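Local coordinates for protein carbohydrate oxidase (Microdochium nivale, PDB 3RJA) that oxidises the C1 hydroxyl of mono-, oligo- and polysaccharides to the lactone with bound FAD, passing the electrons to oxygen to give hydrogen peroxide, at residues 249-254 with 351-356; 338-343 with 407-412; 317-322 with 387-392. One frame throughout, in Å; residues are numbered along the deposited sequence.

How the interactions relate
All three contacts are buried and belong to one antiparallel sheet and the helices packed on it. Interactions 1 and 3 are strand pairings within the sheet; strands 352-359 and 384-392 are neighbours, and both contacts reach the sugar analogue ABL. Interaction 3 is the more regular, with backbone bonds along the strands and charged and hydroxyl groups facing ABL, whereas interaction 1 ends in a more open turn with Gly253 exposed and meets ABL chiefly through aromatic rings. Interaction 2, lying farther from the chain centre, joins two helices by aromatic packing without a hydrogen bond between its segments. It meets interaction 1 at Tyr341, which contacts Asp251 and Tyr355, and interaction 3 through the Asp407-Lys322 salt bridge.

Interaction 1: 249-254 with 351-356; sequences IGDYGA and RFWFYQ. With ABL ((2R,3R,4R,5R)-4,5-dihydroxy-2-(hydroxymethyl)-6-oxopiperidin-3-yl beta-D-glucopyranoside), chain G.
Asp251 and Tyr355 mark the tight half of this antiparallel pairing, where Asp251 CB lies 3.5 Å from Tyr355 CE2. Ile249 CG2 comes to the edge of the same tyrosine ring, and the Asp251 carboxylate and the Tyr355 hydroxyl both bond to Tyr341 of helix 332-345. The backbone is less firmly joined: Asp251 N reaches Tyr355 O in a weak bond of 3.3 Å. At the sugar-facing side Tyr252 crosses Phe354 obliquely, its CD1 3.4 Å from Phe354 CB, planes 59° apart. With its CG turned beside the backbone N (chi1 -42°), Tyr252 offers one ring face to ABL, whose C6 lies toward the rim, 3.4 Å from Tyr252 CE1, while the tyrosine hydroxyl bonds to Glu260. Segment 249-254 also bends in an Asx turn, Gly253 N donating to Asp251 OD1 over 2.9 Å, with Gly253 exposed. There a water bridges the gap, accepting from Ala254 N (2.8 Å) and donating to Trp353 O (2.7 Å), and Ala254 CA rests 3.5 Å from Trp353 CZ2. The chemistry implies a sugar site walled by carbon-rich ring surfaces on one side of the sheet, with buried polar groups tied to a helix on the other.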
loop_
_atom_site.group_PDB
_atom_site.type_symbol
_atom_site.label_atom_id
_atom_site.label_comp_id
_atom_site.label_asym_id
_atom_site.label_seq_id
_atom_site.Cartn_x
_atom_site.Cartn_y
_atom_site.Cartn_z
ATOM N N ILE A 249 -10.894 9.790 8.185
ATOM C CA ILE A 249 -10.559 10.919 9.060
ATOM C C ILE A 249 -9.049 11.070 8.959
ATOM O O ILE A 249 -8.308 10.078 9.055
ATOM C CB ILE A 249 -10.892 10.668 10.548
ATOM C CG1 ILE A 249 -12.379 10.364 10.745
ATOM C CG2 ILE A 249 -10.460 11.869 11.434
ATOM C CD1 ILE A 249 -12.684 9.574 12.040
ATOM N N GLY A 250 -8.587 12.305 8.771
ATOM C CA GLY A 250 -7.166 12.589 8.714
ATOM C C GLY A 250 -6.883 13.857 9.496
ATOM O O GLY A 250 -7.726 14.738 9.543
ATOM N N ASP A 251 -5.712 13.922 10.128
ATOM C CA ASP A 251 -5.223 15.146 10.756
ATOM C C ASP A 251 -3.771 15.389 10.351
ATOM O O ASP A 251 -2.891 14.605 10.713
ATOM C CB ASP A 251 -5.330 15.050 12.268
ATOM C CG ASP A 251 -5.084 16.400 12.972
ATOM O OD1 ASP A 251 -4.790 17.428 12.293
ATOM O OD2 ASP A 251 -5.198 16.407 14.221
ATOM N N TYR A 252 -3.559 16.465 9.595
ATOM C CA TYR A 252 -2.252 16.920 9.140
ATOM C C TYR A 252 -1.850 18.238 9.832
ATOM O O TYR A 252 -0.821 18.823 9.499
ATOM C CB TYR A 252 -2.275 17.114 7.611
ATOM C CG TYR A 252 -3.012 15.973 6.943
ATOM C CD1 TYR A 252 -2.393 14.716 6.794
ATOM C CD2 TYR A 252 -4.336 16.114 6.529
ATOM C CE1 TYR A 252 -3.065 13.648 6.236
ATOM C CE2 TYR A 252 -5.023 15.032 5.961
ATOM C CZ TYR A 252 -4.368 13.811 5.817
ATOM O OH TYR A 252 -5.008 12.733 5.267
ATOM N N GLY A 253 -2.660 18.674 10.794
ATOM C CA GLY A 253 -2.485 19.970 11.470
ATOM C C GLY A 253 -2.347 19.872 12.983
ATOM O O GLY A 253 -2.681 20.816 13.689
ATOM N N ALA A 254 -1.860 18.734 13.488
ATOM C CA ALA A 254 -1.651 18.546 14.929
ATOM C C ALA A 254 -2.819 19.116 15.723
ATOM O O ALA A 254 -2.608 19.940 16.626
ATOM C CB ALA A 254 -0.323 19.226 15.383
ATOM N N ARG A 351 8.491 18.092 14.318
ATOM C CA ARG A 351 8.429 17.602 12.940
ATOM C C ARG A 351 6.964 17.416 12.474
ATOM O O ARG A 351 6.055 17.476 13.290
ATOM C CB ARG A 351 9.252 16.304 12.799
ATOM C CG ARG A 351 8.562 15.082 13.379
ATOM C CD ARG A 351 8.620 15.063 14.891
ATOM N NE ARG A 351 8.497 13.697 15.370
ATOM C CZ ARG A 351 8.814 13.291 16.590
ATOM N NH1 ARG A 351 8.655 12.018 16.896
ATOM N NH2 ARG A 351 9.311 14.163 17.501
ATOM N N PHE A 352 6.760 17.211 11.176
ATOM C CA PHE A 352 5.426 16.915 10.639
ATOM C C PHE A 352 4.988 15.479 11.006
ATOM O O PHE A 352 5.795 14.534 10.969
ATOM C CB PHE A 352 5.445 17.083 9.127
ATOM C CG PHE A 352 4.148 16.760 8.458
ATOM C CD1 PHE A 352 3.006 17.497 8.728
ATOM C CD2 PHE A 352 4.068 15.701 7.539
ATOM C CE1 PHE A 352 1.793 17.190 8.109
ATOM C CE2 PHE A 352 2.857 15.380 6.897
ATOM C CZ PHE A 352 1.719 16.131 7.181
ATOM N N TRP A 353 3.730 15.321 11.395
ATOM C CA TRP A 353 3.171 13.988 11.591
ATOM C C TRP A 353 1.720 14.024 11.154
ATOM O O TRP A 353 1.105 15.096 11.156
ATOM C CB TRP A 353 3.306 13.476 13.043
ATOM C CG TRP A 353 2.583 14.309 14.096
ATOM C CD1 TRP A 353 3.150 15.246 14.946
ATOM C CD2 TRP A 353 1.178 14.278 14.426
ATOM N NE1 TRP A 353 2.185 15.797 15.757
ATOM C CE2 TRP A 353 0.967 15.239 15.459
ATOM C CE3 TRP A 353 0.077 13.549 13.940
ATOM C CZ2 TRP A 353 -0.306 15.468 16.037
ATOM C CZ3 TRP A 353 -1.190 13.790 14.493
ATOM C CH2 TRP A 353 -1.372 14.757 15.525
ATOM N N PHE A 354 1.188 12.852 10.790
ATOM C CA PHE A 354 -0.239 12.670 10.592
ATOM C C PHE A 354 -0.715 11.262 11.006
ATOM O O PHE A 354 0.094 10.333 11.157
ATOM C CB PHE A 354 -0.650 13.021 9.156
ATOM C CG PHE A 354 -0.181 12.032 8.117
ATOM C CD1 PHE A 354 -0.838 10.816 7.948
ATOM C CD2 PHE A 354 0.906 12.341 7.277
ATOM C CE1 PHE A 354 -0.417 9.900 6.960
ATOM C CE2 PHE A 354 1.333 11.452 6.290
ATOM C CZ PHE A 354 0.668 10.218 6.133
ATOM N N TYR A 355 -2.022 11.128 11.221
ATOM C CA TYR A 355 -2.670 9.807 11.187
ATOM C C TYR A 355 -3.780 9.881 10.131
ATOM O O TYR A 355 -4.287 10.956 9.818
ATOM C CB TYR A 355 -3.254 9.408 12.551
ATOM C CG TYR A 355 -4.415 10.288 12.972
ATOM C CD1 TYR A 355 -5.699 10.051 12.489
ATOM C CD2 TYR A 355 -4.220 11.375 13.849
ATOM C CE1 TYR A 355 -6.760 10.849 12.867
ATOM C CE2 TYR A 355 -5.275 12.185 14.239
ATOM C CZ TYR A 355 -6.543 11.914 13.738
ATOM O OH TYR A 355 -7.610 12.697 14.082
ATOM N N GLN A 356 -4.145 8.730 9.583
ATOM C CA GLN A 356 -5.336 8.583 8.750
ATOM C C GLN A 356 -6.107 7.406 9.281
ATOM O O GLN A 356 -5.535 6.324 9.481
ATOM C CB GLN A 356 -4.973 8.361 7.278
ATOM C CG GLN A 356 -4.197 9.521 6.702
ATOM C CD GLN A 356 -3.611 9.263 5.345
ATOM O OE1 GLN A 356 -3.548 10.163 4.495
ATOM N NE2 GLN A 356 -3.159 8.045 5.128
HETATM C C1A ABL G . -0.160 7.117 2.125
HETATM O O1A ABL G . -0.453 5.899 2.139
HETATM C C2A ABL G . -1.262 8.196 2.142
HETATM O O2A ABL G . -2.377 7.683 1.413
HETATM C C3A ABL G . -0.805 9.556 1.555
HETATM O O3A ABL G . -1.807 10.532 1.933
HETATM C C4A ABL G . 0.514 9.959 2.184
HETATM O O1 ABL G . 0.964 11.251 1.703
HETATM C C5A ABL G . 1.603 8.892 1.819
HETATM N N5 ABL G . 1.136 7.510 2.112
HETATM C C6A ABL G . 2.913 9.075 2.628
HETATM O O6A ABL G . 4.080 8.569 1.953
HETATM C C1 ABL G . 0.729 12.437 2.515
HETATM C C2 ABL G . 1.770 13.535 2.181
HETATM O O2 ABL G . 3.080 13.010 2.428
HETATM C C3 ABL G . 1.483 14.781 3.029
HETATM O O3 ABL G . 2.404 15.832 2.741
HETATM C C4 ABL G . -0.001 15.217 2.801
HETATM O O4 ABL G . -0.336 16.379 3.546
HETATM C C5 ABL G . -0.943 14.066 3.174
HETATM O O5 ABL G . -0.597 12.919 2.361
HETATM C C6 ABL G . -2.422 14.441 3.020
HETATM O O6 ABL G . -2.760 14.928 1.761
HETATM O O HOH W 1 -0.713 16.391 12.602
#

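Interaction 2: 338-343 with 407-412; sequences VDYYFD and DGWVNS
A tyrosine ring lies flat against the backbone of the facing helix: Tyr340 has Trp409 N 3.3 Å from its CZ and the carbonyl carbon of Gly408 over the same face. Gly408 leaves room for this, since its CA sits 3.4 Å from Tyr340 OH and a beta carbon there would collide with that hydroxyl. The Tyr340 ring also forms an offset stack on the five-membered ring of Trp409, centroids 4.7 Å apart and planes inclined by 28°. Here Tyr340 CD1 stands over the indole face toward its rim, 3.3 Å from Trp409 CG. With CG opposite the backbone N (chi1 -158°), the tyrosine is carried over to the second helix. Trp409 then runs alongside Tyr341, both pointing the same way, and its CZ2 packs 3.9 Å from Tyr341 CB. The indole NE1 donates to Phe337 O on the facing helix, which helps to fix the rotation of the ring. Ser412 turns its hydroxyl back to its own helix, donating from OG to Trp409 O over 2.6 Å, while Tyr340 CB passes near that OG. Tyr341 carries the cluster on to the sheet through its hydroxyl, which bonds to Asp251. Helices 332-345 and 403-414, whose short segments run at 152° with axes 9.5 Å apart, form an antiparallel pair joined by an aromatic cluster, a helical layer laid on the face of the large antiparallel sheet turned away from the sugar.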
loop_
_atom_site.group_PDB
_atom_site.type_symbol
_atom_site.label_atom_id
_atom_site.label_comp_id
_atom_site.label_asym_id
_atom_site.label_seq_id
_atom_site.Cartn_x
_atom_site.Cartn_y
_atom_site.Cartn_z
ATOM N N VAL A 338 -7.338 8.804 21.956
ATOM C CA VAL A 338 -7.635 10.229 22.129
ATOM C C VAL A 338 -6.825 10.888 23.272
ATOM O O VAL A 338 -6.421 12.050 23.136
ATOM C CB VAL A 338 -9.163 10.450 22.266
ATOM C CG1 VAL A 338 -9.494 11.891 22.655
ATOM C CG2 VAL A 338 -9.869 10.083 20.912
ATOM N N ASP A 339 -6.587 10.149 24.368
ATOM C CA ASP A 339 -5.700 10.621 25.455
ATOM C C ASP A 339 -4.310 11.005 24.900
ATOM O O ASP A 339 -3.822 12.123 25.123
ATOM C CB ASP A 339 -5.575 9.556 26.560
ATOM C CG ASP A 339 -6.765 9.569 27.547
ATOM O OD1 ASP A 339 -7.562 10.530 27.577
ATOM O OD2 ASP A 339 -6.897 8.603 28.310
ATOM N N TYR A 340 -3.711 10.078 24.136
ATOM C CA TYR A 340 -2.403 10.274 23.516
ATOM C C TYR A 340 -2.446 11.388 22.478
ATOM O O TYR A 340 -1.567 12.231 22.424
ATOM C CB TYR A 340 -1.984 8.953 22.846
ATOM C CG TYR A 340 -0.496 8.792 22.608
ATOM C CD1 TYR A 340 0.102 9.251 21.436
ATOM C CD2 TYR A 340 0.309 8.171 23.562
ATOM C CE1 TYR A 340 1.487 9.089 21.219
ATOM C CE2 TYR A 340 1.668 7.983 23.355
ATOM C CZ TYR A 340 2.250 8.446 22.179
ATOM O OH TYR A 340 3.600 8.276 21.991
ATOM N N TYR A 341 -3.488 11.387 21.653
ATOM C CA TYR A 341 -3.711 12.429 20.642
ATOM C C TYR A 341 -3.494 13.813 21.271
ATOM O O TYR A 341 -2.697 14.628 20.760
ATOM C CB TYR A 341 -5.156 12.314 20.162
ATOM C CG TYR A 341 -5.568 13.060 18.926
ATOM C CD1 TYR A 341 -4.729 14.005 18.292
ATOM C CD2 TYR A 341 -6.835 12.822 18.374
ATOM C CE1 TYR A 341 -5.156 14.687 17.135
ATOM C CE2 TYR A 341 -7.260 13.500 17.242
ATOM C CZ TYR A 341 -6.432 14.425 16.622
ATOM O OH TYR A 341 -6.890 15.029 15.469
ATOM N N PHE A 342 -4.209 14.064 22.374
ATOM C CA PHE A 342 -4.233 15.397 23.007
ATOM C C PHE A 342 -3.076 15.667 23.968
ATOM O O PHE A 342 -2.543 16.770 23.964
ATOM C CB PHE A 342 -5.603 15.711 23.655
ATOM C CG PHE A 342 -6.661 16.078 22.652
ATOM C CD1 PHE A 342 -7.369 15.079 21.970
ATOM C CD2 PHE A 342 -6.923 17.410 22.349
ATOM C CE1 PHE A 342 -8.328 15.406 21.005
ATOM C CE2 PHE A 342 -7.893 17.752 21.378
ATOM C CZ PHE A 342 -8.600 16.746 20.715
ATOM N N ASP A 343 -2.694 14.673 24.770
ATOM C CA ASP A 343 -1.627 14.856 25.764
ATOM C C ASP A 343 -0.198 14.688 25.209
ATOM O O ASP A 343 0.748 15.267 25.760
ATOM C CB ASP A 343 -1.820 13.917 26.956
ATOM C CG ASP A 343 -3.212 14.055 27.591
ATOM O OD1 ASP A 343 -3.871 15.102 27.391
ATOM O OD2 ASP A 343 -3.647 13.108 28.268
ATOM N N ASP A 407 5.347 4.546 18.361
ATOM C CA ASP A 407 5.231 3.310 19.138
ATOM C C ASP A 407 4.200 3.467 20.261
ATOM O O ASP A 407 3.385 2.567 20.504
ATOM C CB ASP A 407 6.585 2.925 19.771
ATOM C CG ASP A 407 7.570 2.317 18.768
ATOM O OD1 ASP A 407 7.203 2.059 17.585
ATOM O OD2 ASP A 407 8.723 2.059 19.201
ATOM N N GLY A 408 4.246 4.612 20.950
ATOM C CA GLY A 408 3.337 4.857 22.066
ATOM C C GLY A 408 1.895 5.020 21.612
ATOM O O GLY A 408 0.974 4.556 22.277
ATOM N N TRP A 409 1.683 5.662 20.468
ATOM C CA TRP A 409 0.317 5.834 19.979
ATOM C C TRP A 409 -0.296 4.484 19.627
ATOM O O TRP A 409 -1.444 4.226 19.953
ATOM C CB TRP A 409 0.268 6.773 18.772
ATOM C CG TRP A 409 -0.965 7.649 18.713
ATOM C CD1 TRP A 409 -2.166 7.474 19.387
ATOM C CD2 TRP A 409 -1.125 8.813 17.918
ATOM N NE1 TRP A 409 -3.040 8.481 19.059
ATOM C CE2 TRP A 409 -2.427 9.312 18.155
ATOM C CE3 TRP A 409 -0.281 9.507 17.034
ATOM C CZ2 TRP A 409 -2.894 10.464 17.548
ATOM C CZ3 TRP A 409 -0.756 10.622 16.415
ATOM C CH2 TRP A 409 -2.052 11.100 16.678
ATOM N N VAL A 410 0.485 3.625 18.961
ATOM C CA VAL A 410 0.012 2.315 18.540
ATOM C C VAL A 410 -0.230 1.451 19.787
ATOM O O VAL A 410 -1.224 0.732 19.877
ATOM C CB VAL A 410 1.036 1.635 17.581
ATOM C CG1 VAL A 410 0.818 0.118 17.517
ATOM C CG2 VAL A 410 0.967 2.263 16.174
ATOM N N ASN A 411 0.687 1.544 20.750
ATOM C CA ASN A 411 0.560 0.808 22.005
ATOM C C ASN A 411 -0.694 1.263 22.762
ATOM O O ASN A 411 -1.389 0.445 23.382
ATOM C CB ASN A 411 1.819 0.987 22.868
ATOM C CG ASN A 411 1.592 0.583 24.321
ATOM O OD1 ASN A 411 1.593 -0.607 24.655
ATOM N ND2 ASN A 411 1.387 1.583 25.199
ATOM N N SER A 412 -0.991 2.563 22.678
ATOM C CA SER A 412 -2.207 3.093 23.313
ATOM C C SER A 412 -3.446 2.315 22.864
ATOM O O SER A 412 -4.337 2.081 23.676
ATOM C CB SER A 412 -2.374 4.608 23.097
ATOM O OG SER A 412 -3.083 4.895 21.904
#

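Interaction 3: 317-322 with 387-392. With ABL ((2R,3R,4R,5R)-4,5-dihydroxy-2-(hydroxymethyl)-6-oxopiperidin-3-yl beta-D-glucopyranoside), chain G.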
loop_
_atom_site.group_PDB
_atom_site.type_symbol
_atom_site.label_atom_id
_atom_site.label_comp_id
_atom_site.label_asym_id
_atom_site.label_seq_id
_atom_site.Cartn_x
_atom_site.Cartn_y
_atom_site.Cartn_z
ATOM N N GLU A 317 11.544 11.242 1.065
ATOM C CA GLU A 317 11.156 11.738 2.372
ATOM C C GLU A 317 11.974 11.015 3.424
ATOM O O GLU A 317 12.651 10.018 3.132
ATOM C CB GLU A 317 9.643 11.527 2.618
ATOM C CG GLU A 317 8.759 12.209 1.559
ATOM C CD GLU A 317 7.242 12.058 1.814
ATOM O OE1 GLU A 317 6.803 11.675 2.921
ATOM O OE2 GLU A 317 6.486 12.299 0.873
ATOM N N ASN A 318 11.879 11.504 4.655
ATOM C CA ASN A 318 12.729 11.026 5.738
ATOM C C ASN A 318 11.859 10.768 6.980
ATOM O O ASN A 318 11.454 11.715 7.673
ATOM C CB ASN A 318 13.808 12.090 6.019
ATOM C CG ASN A 318 14.737 11.703 7.144
ATOM O OD1 ASN A 318 14.985 10.523 7.392
ATOM N ND2 ASN A 318 15.252 12.709 7.853
ATOM N N PHE A 319 11.557 9.503 7.272
ATOM C CA PHE A 319 10.411 9.274 8.142
ATOM C C PHE A 319 10.342 7.897 8.780
ATOM O O PHE A 319 11.123 6.985 8.457
ATOM C CB PHE A 319 9.107 9.515 7.328
ATOM C CG PHE A 319 8.840 8.433 6.271
ATOM C CD1 PHE A 319 9.405 8.519 5.001
ATOM C CD2 PHE A 319 8.027 7.343 6.567
ATOM C CE1 PHE A 319 9.156 7.524 4.040
ATOM C CE2 PHE A 319 7.766 6.341 5.609
ATOM C CZ PHE A 319 8.321 6.425 4.366
ATOM N N TYR A 320 9.385 7.773 9.695
ATOM C CA TYR A 320 9.013 6.519 10.286
ATOM C C TYR A 320 7.491 6.430 10.215
ATOM O O TYR A 320 6.791 7.459 10.268
ATOM C CB TYR A 320 9.464 6.444 11.742
ATOM C CG TYR A 320 9.128 5.119 12.401
ATOM C CD1 TYR A 320 9.549 3.899 11.838
ATOM C CD2 TYR A 320 8.409 5.078 13.581
ATOM C CE1 TYR A 320 9.260 2.685 12.441
ATOM C CE2 TYR A 320 8.113 3.875 14.196
ATOM C CZ TYR A 320 8.534 2.682 13.624
ATOM O OH TYR A 320 8.212 1.492 14.248
ATOM N N ALA A 321 6.981 5.210 10.086
ATOM C CA ALA A 321 5.545 4.997 9.944
ATOM C C ALA A 321 5.139 3.677 10.631
ATOM O O ALA A 321 5.965 2.750 10.793
ATOM C CB ALA A 321 5.163 4.979 8.452
ATOM N N LYS A 322 3.867 3.592 11.014
ATOM C CA LYS A 322 3.318 2.412 11.652
ATOM C C LYS A 322 1.894 2.263 11.167
ATOM O O LYS A 322 1.344 3.196 10.590
ATOM C CB LYS A 322 3.343 2.547 13.180
ATOM C CG LYS A 322 4.735 2.502 13.809
ATOM C CD LYS A 322 4.685 2.381 15.380
ATOM C CE LYS A 322 4.556 0.925 15.891
ATOM N NZ LYS A 322 5.904 0.238 15.782
ATOM N N GLN A 387 -3.120 4.585 9.449
ATOM C CA GLN A 387 -1.738 4.951 9.195
ATOM C C GLN A 387 -1.268 6.029 10.178
ATOM O O GLN A 387 -1.995 7.009 10.439
ATOM C CB GLN A 387 -1.539 5.421 7.741
ATOM C CG GLN A 387 -0.048 5.755 7.460
ATOM C CD GLN A 387 0.289 5.986 6.001
ATOM O OE1 GLN A 387 1.451 5.828 5.600
ATOM N NE2 GLN A 387 -0.712 6.409 5.197
ATOM N N PHE A 388 -0.057 5.816 10.711
ATOM C CA PHE A 388 0.670 6.732 11.577
ATOM C C PHE A 388 1.966 7.058 10.848
ATOM O O PHE A 388 2.670 6.147 10.409
ATOM C CB PHE A 388 1.063 6.035 12.891
ATOM C CG PHE A 388 -0.096 5.611 13.759
ATOM C CD1 PHE A 388 -0.700 6.517 14.645
ATOM C CD2 PHE A 388 -0.544 4.306 13.727
ATOM C CE1 PHE A 388 -1.758 6.119 15.466
ATOM C CE2 PHE A 388 -1.596 3.884 14.539
ATOM C CZ PHE A 388 -2.208 4.794 15.418
ATOM N N TYR A 389 2.290 8.339 10.720
ATOM C CA TYR A 389 3.419 8.800 9.860
ATOM C C TYR A 389 4.139 9.950 10.574
ATOM O O TYR A 389 3.483 10.868 11.049
ATOM C CB TYR A 389 2.880 9.321 8.544
ATOM C CG TYR A 389 3.816 9.298 7.342
ATOM C CD1 TYR A 389 3.860 8.191 6.498
ATOM C CD2 TYR A 389 4.607 10.410 7.004
ATOM C CE1 TYR A 389 4.667 8.163 5.373
ATOM C CE2 TYR A 389 5.421 10.388 5.851
ATOM C CZ TYR A 389 5.433 9.250 5.052
ATOM O OH TYR A 389 6.221 9.177 3.925
ATOM N N ASP A 390 5.465 9.878 10.622
ATOM C CA ASP A 390 6.313 10.752 11.419
ATOM C C ASP A 390 7.492 11.223 10.548
ATOM O O ASP A 390 8.453 10.486 10.327
ATOM C CB ASP A 390 6.808 9.953 12.612
ATOM C CG ASP A 390 7.544 10.791 13.633
ATOM O OD1 ASP A 390 7.655 12.034 13.432
ATOM O OD2 ASP A 390 8.036 10.176 14.629
ATOM N N ARG A 391 7.405 12.446 10.049
ATOM C CA ARG A 391 8.347 12.898 9.029
ATOM C C ARG A 391 9.228 14.128 9.390
ATOM O O ARG A 391 8.723 15.206 9.662
ATOM C CB ARG A 391 7.608 13.169 7.712
ATOM C CG ARG A 391 8.527 13.721 6.636
ATOM C CD ARG A 391 7.873 13.817 5.283
ATOM N NE ARG A 391 6.979 14.966 5.110
ATOM C CZ ARG A 391 5.809 14.916 4.436
ATOM N NH1 ARG A 391 5.322 13.754 3.919
ATOM N NH2 ARG A 391 5.087 16.025 4.297
ATOM N N TYR A 392 10.545 13.936 9.322
ATOM C CA TYR A 392 11.526 15.003 9.449
ATOM C C TYR A 392 11.951 15.526 8.070
ATOM O O TYR A 392 11.661 14.903 7.022
ATOM C CB TYR A 392 12.740 14.494 10.214
ATOM C CG TYR A 392 12.516 14.362 11.707
ATOM C CD1 TYR A 392 11.798 13.283 12.232
ATOM C CD2 TYR A 392 13.020 15.332 12.601
ATOM C CE1 TYR A 392 11.593 13.145 13.595
ATOM C CE2 TYR A 392 12.819 15.220 13.969
ATOM C CZ TYR A 392 12.104 14.135 14.462
ATOM O OH TYR A 392 11.919 14.005 15.804
HETATM C C1A ABL G . -0.160 7.117 2.125
HETATM O O1A ABL G . -0.453 5.899 2.139
HETATM C C2A ABL G . -1.262 8.196 2.142
HETATM O O2A ABL G . -2.377 7.683 1.413
HETATM C C3A ABL G . -0.805 9.556 1.555
HETATM O O3A ABL G . -1.807 10.532 1.933
HETATM C C4A ABL G . 0.514 9.959 2.184
HETATM O O1 ABL G . 0.964 11.251 1.703
HETATM C C5A ABL G . 1.603 8.892 1.819
HETATM N N5 ABL G . 1.136 7.510 2.112
HETATM C C6A ABL G . 2.913 9.075 2.628
HETATM O O6A ABL G . 4.080 8.569 1.953
HETATM C C1 ABL G . 0.729 12.437 2.515
HETATM C C2 ABL G . 1.770 13.535 2.181
HETATM O O2 ABL G . 3.080 13.010 2.428
HETATM C C3 ABL G . 1.483 14.781 3.029
HETATM O O3 ABL G . 2.404 15.832 2.741
HETATM C C4 ABL G . -0.001 15.217 2.801
HETATM O O4 ABL G . -0.336 16.379 3.546
HETATM C C5 ABL G . -0.943 14.066 3.174
HETATM O O5 ABL G . -0.597 12.919 2.361
HETATM C C6 ABL G . -2.422 14.441 3.020
HETATM O O6 ABL G . -2.760 14.928 1.761
HETATM O O HOH W 2 11.158 14.420 4.386
#
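Tyr389 and Arg391 meet at one oxygen of Glu317, ring and guanidinium both steep to its carboxylate plane. Glu317 OE1 accepts from Tyr389 OH at 2.8 Å and from Arg391 NH1 at 2.7 Å, the latter as a salt bridge, and the two donors arrive from opposite faces of the carboxylate plane. That plane stands 76° from the Tyr389 ring and 84° from the guanidinium. The Phe319 ring forms an offset stack with Tyr389, centroids 4.5 Å apart and planes only 15° from parallel, and the tyrosine hydroxyl sits over the centre of the phenylalanine face. Gripped in this way, Tyr389 OH also accepts from ABL O6A (3.0 Å). Arg391, bent at its third torsion, brings two nitrogens to the sugar: NH1 donates to ABL O2 (2.8 Å) and NH2 to ABL O3 (3.1 Å). Gln387 NE2 adds a weak bond to ABL O1A, while its OE1 is held by Tyr72. An alanine at Glu317 would remove the shared acceptor and would probably leave the guanidinium without its counter-charge and both Tyr389 and Arg391 freer to turn away from the sugar. The strands pair regularly, Tyr320 exchanging two backbone bonds with Asp390, and Lys322 with Phe388. On the face of Tyr320 and Phe388, Lys322 NZ joins Asp430 and Asp407, while Asp390 bonds to Tyr398 and Arg351. The arrangement is an antiparallel beta pair with one face lining the sugar pocket and the other turned to helix 403-414, in the substrate-binding part of an FAD-linked oxidase with a berberine-like domain.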